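Local coordinates for protein Vng1086c (Halobacterium sp., PDB 2GF4) that is of unknown function but binds calcium and assembles from four copies of a small, mainly helical chain of the UPF0058 family, at residues Leu7-Gln12 with His53-Leu58. Sequence-based numbering, arbitrary orientation.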
loop_
_atom_site.group_PDB
_atom_site.type_symbol
_atom_site.label_atom_id
_atom_site.label_comp_id
_atom_site.label_asym_id
_atom_site.label_seq_id
_atom_site.Cartn_x
_atom_site.Cartn_y
_atom_site.Cartn_z
ATOM N N LEU A 7 4.020 -18.428 -10.937
ATOM C CA LEU A 7 4.229 -19.447 -9.901
ATOM C C LEU A 7 5.643 -19.283 -9.344
ATOM O O LEU A 7 5.829 -19.335 -8.124
ATOM C CB LEU A 7 4.047 -20.865 -10.481
ATOM C CG LEU A 7 2.565 -21.163 -10.868
ATOM C CD1 LEU A 7 2.502 -22.489 -11.562
ATOM C CD2 LEU A 7 1.628 -21.183 -9.666
ATOM N N GLU A 8 6.623 -19.062 -10.232
ATOM C CA GLU A 8 8.012 -18.888 -9.820
ATOM C C GLU A 8 8.153 -17.627 -8.975
ATOM O O GLU A 8 8.940 -17.618 -8.026
ATOM C CB GLU A 8 8.912 -18.846 -11.061
ATOM C CG GLU A 8 9.076 -20.249 -11.678
ATOM C CD GLU A 8 9.819 -20.259 -13.006
ATOM O OE1 GLU A 8 11.066 -20.294 -13.008
ATOM O OE2 GLU A 8 9.156 -20.237 -14.066
ATOM N N LEU A 9 7.397 -16.580 -9.294
ATOM C CA LEU A 9 7.468 -15.341 -8.518
ATOM C C LEU A 9 6.898 -15.632 -7.133
ATOM O O LEU A 9 7.502 -15.240 -6.130
ATOM C CB LEU A 9 6.656 -14.259 -9.225
ATOM C CG LEU A 9 6.670 -12.869 -8.582
ATOM C CD1 LEU A 9 8.055 -12.345 -8.559
ATOM C CD2 LEU A 9 5.808 -11.944 -9.356
ATOM N N HIS A 10 5.740 -16.279 -7.065
ATOM C CA HIS A 10 5.145 -16.634 -5.788
ATOM C C HIS A 10 6.152 -17.507 -4.972
ATOM O O HIS A 10 6.360 -17.215 -3.791
ATOM C CB HIS A 10 3.842 -17.362 -6.062
ATOM C CG HIS A 10 2.984 -17.572 -4.854
ATOM N ND1 HIS A 10 1.755 -18.192 -4.912
ATOM C CD2 HIS A 10 3.193 -17.277 -3.550
ATOM C CE1 HIS A 10 1.256 -18.276 -3.699
ATOM N NE2 HIS A 10 2.103 -17.726 -2.856
ATOM N N GLU A 11 6.801 -18.513 -5.585
ATOM C CA GLU A 11 7.765 -19.373 -4.865
ATOM C C GLU A 11 8.854 -18.534 -4.237
ATOM O O GLU A 11 9.171 -18.738 -3.064
ATOM C CB GLU A 11 8.412 -20.372 -5.829
ATOM C CG GLU A 11 8.751 -21.730 -5.209
ATOM C CD GLU A 11 8.342 -22.870 -6.135
ATOM O OE1 GLU A 11 7.631 -23.806 -5.699
ATOM O OE2 GLU A 11 8.735 -22.821 -7.325
ATOM N N GLN A 12 9.433 -17.602 -4.997
ATOM C CA GLN A 12 10.499 -16.779 -4.449
ATOM C C GLN A 12 10.006 -15.820 -3.357
ATOM O O GLN A 12 10.729 -15.612 -2.377
ATOM C CB GLN A 12 11.201 -16.018 -5.575
ATOM C CG GLN A 12 12.067 -16.916 -6.471
ATOM C CD GLN A 12 13.080 -17.752 -5.702
ATOM O OE1 GLN A 12 13.634 -17.325 -4.693
ATOM N NE2 GLN A 12 13.348 -18.933 -6.217
ATOM N N HIS A 53 -2.927 -12.452 -6.508
ATOM C CA HIS A 53 -3.440 -11.981 -5.231
ATOM C C HIS A 53 -2.452 -12.388 -4.158
ATOM O O HIS A 53 -2.126 -11.566 -3.305
ATOM C CB HIS A 53 -4.798 -12.624 -4.996
ATOM C CG HIS A 53 -5.569 -12.083 -3.819
ATOM N ND1 HIS A 53 -5.107 -11.081 -2.993
ATOM C CD2 HIS A 53 -6.791 -12.423 -3.348
ATOM C CE1 HIS A 53 -6.011 -10.831 -2.067
ATOM N NE2 HIS A 53 -7.039 -11.630 -2.259
ATOM N N ALA A 54 -1.960 -13.625 -4.186
ATOM C CA ALA A 54 -1.010 -14.045 -3.159
ATOM C C ALA A 54 0.283 -13.251 -3.253
ATOM O O ALA A 54 0.844 -12.898 -2.220
ATOM C CB ALA A 54 -0.705 -15.546 -3.288
ATOM N N VAL A 55 0.769 -12.946 -4.442
ATOM C CA VAL A 55 2.006 -12.175 -4.502
ATOM C C VAL A 55 1.741 -10.758 -3.995
ATOM O O VAL A 55 2.595 -10.178 -3.324
ATOM C CB VAL A 55 2.555 -12.202 -5.907
ATOM C CG1 VAL A 55 3.648 -11.198 -6.049
ATOM C CG2 VAL A 55 3.120 -13.584 -6.156
ATOM N N PHE A 56 0.569 -10.214 -4.311
ATOM C CA PHE A 56 0.173 -8.891 -3.821
ATOM C C PHE A 56 0.230 -8.877 -2.290
ATOM O O PHE A 56 0.847 -7.991 -1.697
ATOM C CB PHE A 56 -1.263 -8.624 -4.261
ATOM C CG PHE A 56 -1.796 -7.329 -3.771
ATOM C CD1 PHE A 56 -2.472 -7.244 -2.566
ATOM C CD2 PHE A 56 -1.671 -6.191 -4.543
ATOM C CE1 PHE A 56 -2.961 -6.040 -2.134
ATOM C CE2 PHE A 56 -2.160 -4.994 -4.106
ATOM C CZ PHE A 56 -2.815 -4.919 -2.915
ATOM N N LEU A 57 -0.411 -9.845 -1.638
ATOM C CA LEU A 57 -0.406 -9.863 -0.185
ATOM C C LEU A 57 0.979 -9.967 0.425
ATOM O O LEU A 57 1.214 -9.407 1.506
ATOM C CB LEU A 57 -1.284 -11.003 0.298
ATOM C CG LEU A 57 -2.768 -10.689 0.065
ATOM C CD1 LEU A 57 -3.540 -11.929 0.364
ATOM C CD2 LEU A 57 -3.236 -9.531 0.946
ATOM N N LEU A 58 1.884 -10.686 -0.247
ATOM C CA LEU A 58 3.260 -10.857 0.245
ATOM C C LEU A 58 4.048 -9.565 0.104
ATOM O O LEU A 58 4.735 -9.166 1.048
ATOM C CB LEU A 58 3.972 -11.957 -0.541
ATOM C CG LEU A 58 3.469 -13.369 -0.251
ATOM C CD1 LEU A 58 4.185 -14.351 -1.093
ATOM C CD2 LEU A 58 3.710 -13.684 1.158
#
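The imidazole of His10 lies against Ala54, whose CB sits over one ring face, 3.4 Å from CE1 of His10. Alanine suits this place because a bare methyl lets a flat ring come close. This is the tight part of the contact; ordinary packing surrounds it, with CG2 of Val55 3.7 Å from CA of His10 and CD1 of Leu58 approaching CD2 of His10 obliquely at 3.9 Å. The ring extends across the gap between helices 3-21 and 48-71 because its CG stands opposite the backbone N (chi1 -169°); the two segments run roughly parallel, 30° apart, with axes 9.6 Å apart. Beside it the contact thins to a single pair of side chains, CD2 of Leu9 meeting CG1 of Val55 at 4.0 Å, and Met66 of a second subunit packs on both residues. Farther round, Glu8 and Glu11 belong to the solvent side. Histidine suits the buried position because both ring nitrogens are hydrogen-bonded, NE2 to Tyr34 OH and ND1 to His51 ND1. Replacing His10 by an alanine is likely to leave Tyr34 and His51 without this partner and open a gap over Ala54. Apolar packing thus joins the helices, while the paired nitrogens fix the ring's rotation near calcium ligand Glu40.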